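Local coordinates for protein putative hydrogenase (Pyrococcus furiosus, PDB 3LYU) that is probably an oxidoreductase that binds flavin adenine dinucleotide and a [2Fe-2S] cluster, represented here by the domain resembling the nucleotide-binding half of ferredoxin reductases, at residues I24-G29 with V114-D119; T48-T53 with Q93-K98; E74-N79 with K89-R94; E101-E106 with E125-Y130. All blocks are in the same frame, centred on the assembly; numbering follows the deposited sequence.

How the interactions relate
Interactions 1 to 3 reach one parallel sheet of strand order 70-76, 46-54, 20-26, 110-114, 134-136, while interaction 4 joins helices 84-104 and 117-130, which pack on it. Interaction 1 joins two central strand ends and spans the sequence that holds interactions 2 and 3. These two share Q93 and R94 of helix 84-104, lie about 9 Å apart between centres, and set successive helix turns on neighbouring strands 46-54 and 70-76. Interaction 4 uses the end of the same helix, about 19 Å centre to centre from interaction 3. Helix 84-104 thus runs through interactions 2, 3 and 4, linking the 46-54 and 70-76 side of the sheet to helix 117-130.

Interaction 1: I24-G29 with V114-D119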
loop_
_atom_site.group_PDB
_atom_site.type_symbol
_atom_site.label_atom_id
_atom_site.label_comp_id
_atom_site.label_asym_id
_atom_site.label_seq_id
_atom_site.Cartn_x
_atom_site.Cartn_y
_atom_site.Cartn_z
ATOM N N ILE B 24 -18.995 -12.436 3.567
ATOM C CA ILE B 24 -20.188 -11.735 3.089
ATOM C C ILE B 24 -20.036 -11.107 1.698
ATOM O O ILE B 24 -18.993 -10.543 1.362
ATOM C CB ILE B 24 -20.579 -10.624 4.067
ATOM C CG1 ILE B 24 -20.700 -11.199 5.467
ATOM C CG2 ILE B 24 -21.893 -10.010 3.657
ATOM C CD1 ILE B 24 -20.922 -10.164 6.507
ATOM N N GLY B 25 -21.087 -11.213 0.895
ATOM C CA GLY B 25 -21.061 -10.643 -0.436
ATOM C C GLY B 25 -22.371 -9.942 -0.681
ATOM O O GLY B 25 -23.417 -10.576 -0.693
ATOM N N ALA B 26 -22.325 -8.626 -0.851
ATOM C CA ALA B 26 -23.537 -7.861 -1.105
ATOM C C ALA B 26 -23.719 -7.657 -2.606
ATOM O O ALA B 26 -22.770 -7.351 -3.325
ATOM C CB ALA B 26 -23.463 -6.525 -0.399
ATOM N N TYR B 27 -24.944 -7.834 -3.078
ATOM C CA TYR B 27 -25.244 -7.664 -4.493
ATOM C C TYR B 27 -24.314 -8.552 -5.324
ATOM O O TYR B 27 -24.160 -9.728 -5.016
ATOM C CB TYR B 27 -25.107 -6.178 -4.903
ATOM C CG TYR B 27 -25.995 -5.203 -4.130
ATOM C CD1 TYR B 27 -25.479 -4.421 -3.096
ATOM C CD2 TYR B 27 -27.360 -5.086 -4.422
ATOM C CE1 TYR B 27 -26.296 -3.551 -2.369
ATOM C CE2 TYR B 27 -28.186 -4.217 -3.699
ATOM C CZ TYR B 27 -27.651 -3.454 -2.674
ATOM O OH TYR B 27 -28.468 -2.599 -1.953
ATOM N N THR B 28 -23.688 -7.999 -6.361
ATOM C CA THR B 28 -22.797 -8.789 -7.212
ATOM C C THR B 28 -21.455 -9.036 -6.536
ATOM O O THR B 28 -20.585 -9.726 -7.080
ATOM C CB THR B 28 -22.542 -8.104 -8.588
ATOM O OG1 THR B 28 -21.716 -6.946 -8.408
ATOM C CG2 THR B 28 -23.854 -7.680 -9.223
ATOM N N GLY B 29 -21.294 -8.474 -5.343
ATOM C CA GLY B 29 -20.055 -8.652 -4.617
ATOM C C GLY B 29 -19.797 -10.119 -4.340
ATOM O O GLY B 29 -18.654 -10.504 -4.104
ATOM N N VAL B 114 -17.327 -7.930 0.890
ATOM C CA VAL B 114 -17.148 -7.227 -0.369
ATOM C C VAL B 114 -18.530 -6.733 -0.840
ATOM O O VAL B 114 -19.440 -7.513 -1.065
ATOM C CB VAL B 114 -16.455 -8.140 -1.441
ATOM C CG1 VAL B 114 -17.015 -9.543 -1.372
ATOM C CG2 VAL B 114 -16.647 -7.562 -2.842
ATOM N N GLY B 115 -18.674 -5.420 -0.943
ATOM C CA GLY B 115 -19.917 -4.819 -1.381
ATOM C C GLY B 115 -19.770 -3.306 -1.337
ATOM O O GLY B 115 -18.674 -2.816 -1.049
ATOM N N PRO B 116 -20.834 -2.529 -1.615
ATOM C CA PRO B 116 -20.679 -1.070 -1.567
ATOM C C PRO B 116 -20.081 -0.620 -0.249
ATOM O O PRO B 116 -20.321 -1.240 0.795
ATOM C CB PRO B 116 -22.100 -0.539 -1.802
ATOM C CG PRO B 116 -22.996 -1.718 -1.522
ATOM C CD PRO B 116 -22.203 -2.905 -2.006
ATOM N N VAL B 117 -19.287 0.449 -0.314
ATOM C CA VAL B 117 -18.596 0.992 0.853
ATOM C C VAL B 117 -19.549 1.515 1.929
ATOM O O VAL B 117 -19.161 1.731 3.075
ATOM C CB VAL B 117 -17.589 2.095 0.416
ATOM C CG1 VAL B 117 -18.329 3.261 -0.195
ATOM C CG2 VAL B 117 -16.735 2.529 1.599
ATOM N N GLY B 118 -20.808 1.694 1.555
ATOM C CA GLY B 118 -21.796 2.174 2.504
ATOM C C GLY B 118 -22.334 1.060 3.377
ATOM O O GLY B 118 -22.807 1.294 4.488
ATOM N N ASP B 119 -22.271 -0.161 2.860
ATOM C CA ASP B 119 -22.733 -1.326 3.591
ATOM C C ASP B 119 -21.570 -1.887 4.377
ATOM O O ASP B 119 -21.770 -2.510 5.419
ATOM C CB ASP B 119 -23.263 -2.395 2.637
ATOM C CG ASP B 119 -24.540 -1.981 1.965
ATOM O OD1 ASP B 119 -25.487 -1.621 2.685
ATOM O OD2 ASP B 119 -24.604 -2.014 0.725
#
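Y27 and P116 cross at about a right angle, the proline meeting the rim of the tyrosine ring and not its face. Y27 CD1 is 3.8 Å from P116 CD. D119 brings OD2 to the same ring edge, in plane, although its exact place is doubtful because it crowds P116 in the model; its other oxygen, OD1, is hydrogen-bonded to S92 OG. An alanine in place of Y27 is likely to open a gap beside the P116 ring and to deprive that proline of the aromatic edge it packs on. Next to this cluster the backbones pair in parallel: V114 N donates to I24 O (3.1 Å, 153°) and A26 N to V114 O (3.1 Å, 166°). This is where two central strands of a Rossmann-like sheet end, and in ferredoxin reductase relatives the corresponding loops receive the nicotinamide nucleotide. A type II' turn from A26 to G29, closed by G29 N to A26 O at 2.7 Å, folds G29 back over V114. There CG1 of V114, set between its own backbone N and carbonyl carbon (chi1 41°), stands 3.3 Å from G29 O. A26 CB rests 4.1 Å from G115 CA, and T28 of a second subunit packs on Y27 and P116.

Interaction 2: T48-T53 with Q93-K98; sequences TTLHVT and QRLKEK
V52 CG2 and L95 CD1 meet at 3.4 Å, tighter than usual van der Waals contact, with V52 CB following at 3.9 Å from the same L95 methyl. The other V52 branch, CG1, touches the aliphatic part of R94, 4.1 Å from R94 CG. Two residues earlier on the strand, L50 CD2 lies 4.4 Å from K98 CB and 4.5 Å from L95 CD1, so that L95 CD1 meets both V52 and L50. L95 reaches them because its CG stands anti to the backbone N (chi1 -174°). The short segments run nearly antiparallel, their axes 155° apart and 8.9 Å at closest approach, as befits a helix laid over a parallel Rossmann-like sheet; helix 84-104 is the crossover from strand 70-76 to strand 110-114, and it passes over strand 46-54 on the way. Outside this first shell, L95 is also wedged against I24, D119 and V123. The charged ends of R94 and K98 turn to E74 on the adjacent strand, consistent with holding their aliphatic parts beside V52 and L50. Strand alternation sends H51 away from the helix, where its NE2 is hydrogen-bonded to Y27 O.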
loop_
_atom_site.group_PDB
_atom_site.type_symbol
_atom_site.label_atom_id
_atom_site.label_comp_id
_atom_site.label_asym_id
_atom_site.label_seq_id
_atom_site.Cartn_x
_atom_site.Cartn_y
_atom_site.Cartn_z
ATOM N N THR B 48 -18.700 -19.726 6.211
ATOM C CA THR B 48 -20.126 -19.746 5.919
ATOM C C THR B 48 -20.330 -18.418 5.194
ATOM O O THR B 48 -19.997 -17.350 5.729
ATOM C CB THR B 48 -20.979 -19.760 7.194
ATOM O OG1 THR B 48 -21.043 -18.439 7.731
ATOM C CG2 THR B 48 -20.372 -20.689 8.242
ATOM N N THR B 49 -20.850 -18.483 3.973
ATOM C CA THR B 49 -21.047 -17.274 3.192
ATOM C C THR B 49 -22.443 -16.711 3.294
ATOM O O THR B 49 -23.419 -17.439 3.467
ATOM C CB THR B 49 -20.736 -17.496 1.685
ATOM O OG1 THR B 49 -21.578 -18.531 1.164
ATOM C CG2 THR B 49 -19.275 -17.873 1.485
ATOM N N LEU B 50 -22.540 -15.399 3.185
ATOM C CA LEU B 50 -23.833 -14.751 3.246
ATOM C C LEU B 50 -23.980 -13.866 2.023
ATOM O O LEU B 50 -23.121 -13.034 1.757
ATOM C CB LEU B 50 -23.948 -13.911 4.524
ATOM C CG LEU B 50 -25.094 -12.885 4.560
ATOM C CD1 LEU B 50 -26.428 -13.599 4.558
ATOM C CD2 LEU B 50 -24.962 -11.995 5.782
ATOM N N HIS B 51 -25.048 -14.061 1.265
ATOM C CA HIS B 51 -25.276 -13.237 0.092
ATOM C C HIS B 51 -26.555 -12.449 0.297
ATOM O O HIS B 51 -27.645 -13.035 0.351
ATOM C CB HIS B 51 -25.421 -14.089 -1.180
ATOM C CG HIS B 51 -25.528 -13.277 -2.439
ATOM N ND1 HIS B 51 -26.057 -13.779 -3.607
ATOM C CD2 HIS B 51 -25.161 -12.001 -2.712
ATOM C CE1 HIS B 51 -26.013 -12.849 -4.547
ATOM N NE2 HIS B 51 -25.473 -11.761 -4.028
ATOM N N VAL B 52 -26.430 -11.129 0.421
ATOM C CA VAL B 52 -27.606 -10.281 0.594
ATOM C C VAL B 52 -27.771 -9.477 -0.689
ATOM O O VAL B 52 -26.891 -8.706 -1.079
ATOM C CB VAL B 52 -27.464 -9.329 1.811
ATOM C CG1 VAL B 52 -28.775 -8.589 2.042
ATOM C CG2 VAL B 52 -27.073 -10.123 3.056
ATOM N N THR B 53 -28.898 -9.686 -1.360
ATOM C CA THR B 53 -29.174 -8.991 -2.615
ATOM C C THR B 53 -30.678 -9.026 -2.876
ATOM O O THR B 53 -31.430 -9.485 -2.021
ATOM C CB THR B 53 -28.412 -9.660 -3.785
ATOM O OG1 THR B 53 -28.460 -8.811 -4.935
ATOM C CG2 THR B 53 -29.018 -11.019 -4.128
ATOM N N GLN B 93 -30.626 -2.858 5.597
ATOM C CA GLN B 93 -31.272 -3.281 6.833
ATOM C C GLN B 93 -31.162 -4.790 7.046
ATOM O O GLN B 93 -30.756 -5.242 8.109
ATOM C CB GLN B 93 -32.750 -2.898 6.813
ATOM C CG GLN B 93 -33.030 -1.406 6.824
ATOM C CD GLN B 93 -32.440 -0.702 8.043
ATOM O OE1 GLN B 93 -31.254 -0.346 8.060
ATOM N NE2 GLN B 93 -33.266 -0.509 9.075
ATOM N N ARG B 94 -31.548 -5.559 6.033
ATOM C CA ARG B 94 -31.497 -7.018 6.083
ATOM C C ARG B 94 -30.074 -7.486 6.362
ATOM O O ARG B 94 -29.856 -8.540 6.958
ATOM C CB ARG B 94 -31.973 -7.592 4.745
ATOM C CG ARG B 94 -31.889 -9.105 4.634
ATOM C CD ARG B 94 -32.994 -9.792 5.435
ATOM N NE ARG B 94 -34.312 -9.591 4.840
ATOM C CZ ARG B 94 -34.761 -10.236 3.768
ATOM N NH1 ARG B 94 -35.975 -9.979 3.296
ATOM N NH2 ARG B 94 -34.003 -11.152 3.176
ATOM N N LEU B 95 -29.108 -6.685 5.922
ATOM C CA LEU B 95 -27.691 -6.991 6.092
ATOM C C LEU B 95 -27.207 -6.828 7.538
ATOM O O LEU B 95 -26.449 -7.664 8.043
ATOM C CB LEU B 95 -26.857 -6.103 5.162
ATOM C CG LEU B 95 -25.351 -6.361 5.070
ATOM C CD1 LEU B 95 -25.078 -7.729 4.459
ATOM C CD2 LEU B 95 -24.725 -5.272 4.218
ATOM N N LYS B 96 -27.634 -5.757 8.201
ATOM C CA LYS B 96 -27.236 -5.519 9.584
ATOM C C LYS B 96 -27.902 -6.566 10.458
ATOM O O LYS B 96 -27.263 -7.174 11.318
ATOM C CB LYS B 96 -27.694 -4.142 10.050
ATOM C CG LYS B 96 -27.487 -3.059 9.024
ATOM C CD LYS B 96 -28.064 -1.732 9.491
ATOM C CE LYS B 96 -27.194 -1.103 10.560
ATOM N NZ LYS B 96 -27.706 0.249 10.906
ATOM N N GLU B 97 -29.195 -6.771 10.219
ATOM C CA GLU B 97 -29.993 -7.728 10.978
ATOM C C GLU B 97 -29.448 -9.154 10.956
ATOM O O GLU B 97 -29.322 -9.777 12.008
ATOM C CB GLU B 97 -31.445 -7.724 10.471
ATOM C CG GLU B 97 -32.113 -6.344 10.490
ATOM C CD GLU B 97 -33.560 -6.367 10.024
ATOM O OE1 GLU B 97 -33.835 -6.937 8.945
ATOM O OE2 GLU B 97 -34.421 -5.805 10.732
ATOM N N LYS B 98 -29.126 -9.668 9.771
ATOM C CA LYS B 98 -28.613 -11.034 9.649
ATOM C C LYS B 98 -27.239 -11.219 10.283
ATOM O O LYS B 98 -26.961 -12.261 10.880
ATOM C CB LYS B 98 -28.556 -11.465 8.180
ATOM C CG LYS B 98 -29.270 -12.797 7.893
ATOM C CD LYS B 98 -28.915 -13.880 8.913
ATOM C CE LYS B 98 -29.436 -15.245 8.506
ATOM N NZ LYS B 98 -30.901 -15.239 8.256
#

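Interaction 3: E74-N79 with K89-R94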
loop_
_atom_site.group_PDB
_atom_site.type_symbol
_atom_site.label_atom_id
_atom_site.label_comp_id
_atom_site.label_asym_id
_atom_site.label_seq_id
_atom_site.Cartn_x
_atom_site.Cartn_y
_atom_site.Cartn_z
ATOM N N GLU B 74 -30.142 -14.141 1.475
ATOM C CA GLU B 74 -31.229 -13.310 1.980
ATOM C C GLU B 74 -31.748 -12.445 0.833
ATOM O O GLU B 74 -31.261 -11.333 0.628
ATOM C CB GLU B 74 -30.728 -12.410 3.110
ATOM C CG GLU B 74 -30.443 -13.139 4.392
ATOM C CD GLU B 74 -31.677 -13.832 4.946
ATOM O OE1 GLU B 74 -32.748 -13.184 5.004
ATOM O OE2 GLU B 74 -31.576 -15.017 5.334
ATOM N N PRO B 75 -32.744 -12.946 0.067
ATOM C CA PRO B 75 -33.322 -12.210 -1.069
ATOM C C PRO B 75 -34.331 -11.149 -0.646
ATOM O O PRO B 75 -35.402 -11.460 -0.133
ATOM C CB PRO B 75 -33.961 -13.313 -1.902
ATOM C CG PRO B 75 -34.497 -14.214 -0.848
ATOM C CD PRO B 75 -33.361 -14.282 0.180
ATOM N N VAL B 76 -33.973 -9.892 -0.860
ATOM C CA VAL B 76 -34.839 -8.787 -0.515
ATOM C C VAL B 76 -35.665 -8.455 -1.768
ATOM O O VAL B 76 -35.129 -8.387 -2.880
ATOM C CB VAL B 76 -33.996 -7.571 -0.071
ATOM C CG1 VAL B 76 -34.897 -6.472 0.459
ATOM C CG2 VAL B 76 -32.999 -7.996 0.996
ATOM N N PRO B 77 -36.990 -8.273 -1.606
ATOM C CA PRO B 77 -37.905 -7.953 -2.709
ATOM C C PRO B 77 -37.633 -6.594 -3.356
ATOM O O PRO B 77 -37.591 -5.565 -2.677
ATOM C CB PRO B 77 -39.270 -8.011 -2.039
ATOM C CG PRO B 77 -38.964 -7.539 -0.647
ATOM C CD PRO B 77 -37.715 -8.307 -0.322
ATOM N N LEU B 78 -37.459 -6.594 -4.674
ATOM C CA LEU B 78 -37.176 -5.360 -5.395
ATOM C C LEU B 78 -38.453 -4.596 -5.718
ATOM O O LEU B 78 -39.086 -4.859 -6.737
ATOM C CB LEU B 78 -36.420 -5.665 -6.699
ATOM C CG LEU B 78 -35.522 -4.571 -7.304
ATOM C CD1 LEU B 78 -34.924 -5.091 -8.599
ATOM C CD2 LEU B 78 -36.301 -3.293 -7.562
ATOM N N ASN B 79 -38.828 -3.658 -4.850
ATOM C CA ASN B 79 -40.021 -2.838 -5.060
ATOM C C ASN B 79 -39.764 -1.791 -6.166
ATOM O O ASN B 79 -39.036 -0.814 -5.958
ATOM C CB ASN B 79 -40.403 -2.130 -3.758
ATOM C CG ASN B 79 -41.723 -1.383 -3.868
ATOM O OD1 ASN B 79 -42.100 -0.612 -2.975
ATOM N ND2 ASN B 79 -42.443 -1.616 -4.972
ATOM N N LYS B 89 -31.903 0.558 0.801
ATOM C CA LYS B 89 -32.063 0.777 2.230
ATOM C C LYS B 89 -32.571 -0.507 2.885
ATOM O O LYS B 89 -32.224 -0.816 4.027
ATOM C CB LYS B 89 -33.044 1.927 2.455
ATOM C CG LYS B 89 -33.160 2.428 3.883
ATOM C CD LYS B 89 -31.925 3.181 4.340
ATOM C CE LYS B 89 -30.787 2.233 4.701
ATOM N NZ LYS B 89 -29.564 2.959 5.162
ATOM N N ASN B 90 -33.377 -1.261 2.140
ATOM C CA ASN B 90 -33.923 -2.518 2.632
ATOM C C ASN B 90 -32.848 -3.583 2.697
ATOM O O ASN B 90 -32.827 -4.395 3.620
ATOM C CB ASN B 90 -35.059 -3.011 1.735
ATOM C CG ASN B 90 -36.252 -2.063 1.713
ATOM O OD1 ASN B 90 -36.642 -1.505 2.741
ATOM N ND2 ASN B 90 -36.850 -1.895 0.539
ATOM N N VAL B 91 -31.964 -3.588 1.705
ATOM C CA VAL B 91 -30.873 -4.558 1.671
ATOM C C VAL B 91 -29.885 -4.226 2.781
ATOM O O VAL B 91 -29.329 -5.118 3.416
ATOM C CB VAL B 91 -30.122 -4.540 0.327
ATOM C CG1 VAL B 91 -29.011 -5.559 0.357
ATOM C CG2 VAL B 91 -31.073 -4.856 -0.813
ATOM N N SER B 92 -29.664 -2.935 3.003
ATOM C CA SER B 92 -28.770 -2.492 4.061
ATOM C C SER B 92 -29.314 -2.960 5.416
ATOM O O SER B 92 -28.563 -3.404 6.279
ATOM C CB SER B 92 -28.657 -0.969 4.054
ATOM O OG SER B 92 -28.015 -0.491 2.890
ATOM N N GLN B 93 -30.626 -2.858 5.597
ATOM C CA GLN B 93 -31.272 -3.281 6.833
ATOM C C GLN B 93 -31.162 -4.790 7.046
ATOM O O GLN B 93 -30.756 -5.242 8.109
ATOM C CB GLN B 93 -32.750 -2.898 6.813
ATOM C CG GLN B 93 -33.030 -1.406 6.824
ATOM C CD GLN B 93 -32.440 -0.702 8.043
ATOM O OE1 GLN B 93 -31.254 -0.346 8.060
ATOM N NE2 GLN B 93 -33.266 -0.509 9.075
ATOM N N ARG B 94 -31.548 -5.559 6.033
ATOM C CA ARG B 94 -31.497 -7.018 6.083
ATOM C C ARG B 94 -30.074 -7.486 6.362
ATOM O O ARG B 94 -29.856 -8.540 6.958
ATOM C CB ARG B 94 -31.973 -7.592 4.745
ATOM C CG ARG B 94 -31.889 -9.105 4.634
ATOM C CD ARG B 94 -32.994 -9.792 5.435
ATOM N NE ARG B 94 -34.312 -9.591 4.840
ATOM C CZ ARG B 94 -34.761 -10.236 3.768
ATOM N NH1 ARG B 94 -35.975 -9.979 3.296
ATOM N NH2 ARG B 94 -34.003 -11.152 3.176
#
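E74 and R94 form a salt bridge where strand 70-76, outermost in the sheet of this chain, lies against helix 84-104, the helix that the chain enters after leaving this strand in the Rossmann-like crossover; the segment axes approach to 9.0 Å. E74 OE1 stands 3.0 Å from R94 NH2, but the N-H points poorly at it (121°, a weak hydrogen bond), and the carboxylate and guanidinium planes are 77° apart, so the pair is held by charge more than by a flat two-pronged match. The contact is backed by carbon, E74 CB being 3.8 Å from R94 CG. OE2 of the same carboxylate forms a salt bridge with K98 NZ, and two cations beside E74 would probably stabilise its ionised form. Next, P75 offers its carbonyl: P75 O comes to the guanidinium edge near its plane, 3.6 Å from R94 NH2. V76 then fills the gap between strand and helix with both branches. CG1 touches N90 CB at 3.7 Å, while V76 CB packs 4.1 Å from V91 CG2. The second branch, CG2, lies 3.9 Å from R94 CB and also rests against one face of the guanidinium, opposite its centre. The R94 chain makes this possible by bending at chi2 (75°) and again at chi3, which folds the head back along V76, and the two side chains run past each other in opposite directions. V91 is further enclosed by V52 and F54 of the neighbouring strand. Last in line is P77, whose CD lies 4.3 Å from R94 NH1.

Interaction 4: E101-E106 with E125-Y130; sequences ELLESE and EVVKEY
L103 and Y130 bring their CA atoms to within 7.0 Å, close to the C-terminal ends of helices 84-104 and 117-130. On this backbone approach L103 CB lies over one face of the Y130 ring, 3.9 Å from the ring centroid and only 14° off the ring normal, a CH-pi contact. It is displaced toward the rim, with L103 CB 3.8 Å from Y130 CD2. The backbone joins in, since L103 O is 3.6 Å from the same CD2 atom. CG of L103 stands anti to its carbonyl carbon (chi1 -84°), and from there methyl CD2 extends to the preceding turn of the other helix, 4.1 Å from V126 CG1 and 4.3 Å from V127 CG2. The leucine thus spans three residues of the partner. W108 closes on L103 from beyond the two segments. At the far end of the ring, E104 crosses Y130 obliquely with its carboxylate only 18° from the ring plane, and E104 OE1 comes to 2.7 Å from Y130 OH. R100 NH1, one helical turn before E104, gives the hydroxyl a weak hydrogen bond. Replacing Y130 by an alanine would probably strip L103 of the ring face it rests on and leave R100 NH1 without its hydroxyl acceptor. V126 carries the interface one turn back along helix 84-104 by packing on V99. Such side-by-side packing of two crossover helices is characteristic of the helical layer of a three-layer Rossmann-like domain, here the helices that flank strand 110-114 in sequence.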
loop_
_atom_site.group_PDB
_atom_site.type_symbol
_atom_site.label_atom_id
_atom_site.label_comp_id
_atom_site.label_asym_id
_atom_site.label_seq_id
_atom_site.Cartn_x
_atom_site.Cartn_y
_atom_site.Cartn_z
ATOM N N GLU B 101 -27.500 -10.983 13.961
ATOM C CA GLU B 101 -28.080 -12.261 14.339
ATOM C C GLU B 101 -27.088 -13.428 14.330
ATOM O O GLU B 101 -27.196 -14.349 15.139
ATOM C CB GLU B 101 -29.250 -12.567 13.406
ATOM C CG GLU B 101 -29.645 -14.032 13.344
ATOM C CD GLU B 101 -30.707 -14.298 12.289
ATOM O OE1 GLU B 101 -30.926 -15.480 11.939
ATOM O OE2 GLU B 101 -31.328 -13.322 11.814
ATOM N N LEU B 102 -26.131 -13.395 13.410
ATOM C CA LEU B 102 -25.140 -14.455 13.304
ATOM C C LEU B 102 -23.989 -14.303 14.282
ATOM O O LEU B 102 -23.322 -15.276 14.613
ATOM C CB LEU B 102 -24.582 -14.506 11.888
ATOM C CG LEU B 102 -25.460 -15.136 10.810
ATOM C CD1 LEU B 102 -24.817 -14.876 9.456
ATOM C CD2 LEU B 102 -25.613 -16.631 11.065
ATOM N N LEU B 103 -23.742 -13.079 14.725
ATOM C CA LEU B 103 -22.670 -12.819 15.671
ATOM C C LEU B 103 -23.193 -12.969 17.090
ATOM O O LEU B 103 -22.455 -13.355 18.000
ATOM C CB LEU B 103 -22.119 -11.405 15.475
ATOM C CG LEU B 103 -21.064 -11.210 14.388
ATOM C CD1 LEU B 103 -21.513 -11.868 13.101
ATOM C CD2 LEU B 103 -20.826 -9.725 14.194
ATOM N N GLU B 104 -24.474 -12.653 17.265
ATOM C CA GLU B 104 -25.136 -12.751 18.563
ATOM C C GLU B 104 -25.475 -14.217 18.785
ATOM O O GLU B 104 -25.703 -14.653 19.914
ATOM C CB GLU B 104 -26.409 -11.902 18.574
ATOM C CG GLU B 104 -26.807 -11.390 19.948
ATOM C CD GLU B 104 -27.848 -10.277 19.877
ATOM O OE1 GLU B 104 -27.604 -9.265 19.184
ATOM O OE2 GLU B 104 -28.911 -10.412 20.520
ATOM N N SER B 105 -25.508 -14.965 17.685
ATOM C CA SER B 105 -25.777 -16.394 17.730
ATOM C C SER B 105 -24.427 -17.079 17.967
ATOM O O SER B 105 -23.887 -17.034 19.073
ATOM C CB SER B 105 -26.397 -16.871 16.406
ATOM O OG SER B 105 -26.702 -18.256 16.445
ATOM N N GLU B 106 -23.877 -17.688 16.925
ATOM C CA GLU B 106 -22.592 -18.375 17.021
ATOM C C GLU B 106 -21.399 -17.419 17.165
ATOM O O GLU B 106 -21.564 -16.194 17.167
ATOM C CB GLU B 106 -22.418 -19.266 15.792
ATOM C CG GLU B 106 -22.942 -18.616 14.520
ATOM C CD GLU B 106 -23.638 -19.601 13.600
ATOM O OE1 GLU B 106 -22.973 -20.542 13.119
ATOM O OE2 GLU B 106 -24.850 -19.434 13.357
ATOM N N GLU B 125 -19.776 -1.646 11.827
ATOM C CA GLU B 125 -20.285 -1.184 13.111
ATOM C C GLU B 125 -20.789 -2.372 13.941
ATOM O O GLU B 125 -20.586 -2.438 15.156
ATOM C CB GLU B 125 -21.432 -0.190 12.901
ATOM C CG GLU B 125 -21.143 0.923 11.891
ATOM C CD GLU B 125 -19.837 1.669 12.159
ATOM O OE1 GLU B 125 -19.575 2.019 13.335
ATOM O OE2 GLU B 125 -19.080 1.917 11.185
ATOM N N VAL B 126 -21.454 -3.304 13.267
ATOM C CA VAL B 126 -21.994 -4.489 13.913
ATOM C C VAL B 126 -20.868 -5.408 14.370
ATOM O O VAL B 126 -20.965 -6.061 15.414
ATOM C CB VAL B 126 -22.928 -5.269 12.945
ATOM C CG1 VAL B 126 -23.390 -6.568 13.587
ATOM C CG2 VAL B 126 -24.117 -4.420 12.583
ATOM N N VAL B 127 -19.795 -5.448 13.591
ATOM C CA VAL B 127 -18.665 -6.311 13.899
ATOM C C VAL B 127 -17.794 -5.786 15.025
ATOM O O VAL B 127 -17.402 -6.549 15.906
ATOM C CB VAL B 127 -17.798 -6.547 12.649
ATOM C CG1 VAL B 127 -16.646 -7.446 12.977
ATOM C CG2 VAL B 127 -18.632 -7.179 11.572
ATOM N N LYS B 128 -17.486 -4.492 14.999
ATOM C CA LYS B 128 -16.654 -3.900 16.045
ATOM C C LYS B 128 -17.401 -4.052 17.370
ATOM O O LYS B 128 -16.816 -3.993 18.454
ATOM C CB LYS B 128 -16.390 -2.418 15.752
ATOM C CG LYS B 128 -17.653 -1.563 15.641
ATOM C CD LYS B 128 -17.522 -0.236 16.405
ATOM C CE LYS B 128 -16.503 0.712 15.782
ATOM N NZ LYS B 128 -17.092 1.504 14.673
ATOM N N GLU B 129 -18.704 -4.272 17.259
ATOM C CA GLU B 129 -19.581 -4.434 18.406
ATOM C C GLU B 129 -19.315 -5.728 19.171
ATOM O O GLU B 129 -19.455 -5.770 20.391
ATOM C CB GLU B 129 -21.031 -4.430 17.924
ATOM C CG GLU B 129 -22.083 -4.360 19.027
ATOM C CD GLU B 129 -22.478 -2.931 19.366
ATOM O OE1 GLU B 129 -21.576 -2.121 19.677
ATOM O OE2 GLU B 129 -23.689 -2.620 19.316
ATOM N N TYR B 130 -18.929 -6.777 18.445
ATOM C CA TYR B 130 -18.680 -8.094 19.043
ATOM C C TYR B 130 -17.225 -8.521 19.243
ATOM O O TYR B 130 -16.965 -9.616 19.741
ATOM C CB TYR B 130 -19.409 -9.174 18.227
ATOM C CG TYR B 130 -20.913 -9.043 18.281
ATOM C CD1 TYR B 130 -21.556 -7.939 17.724
ATOM C CD2 TYR B 130 -21.688 -9.991 18.945
ATOM C CE1 TYR B 130 -22.928 -7.780 17.833
ATOM C CE2 TYR B 130 -23.059 -9.843 19.061
ATOM C CZ TYR B 130 -23.673 -8.734 18.507
ATOM O OH TYR B 130 -25.034 -8.575 18.642
#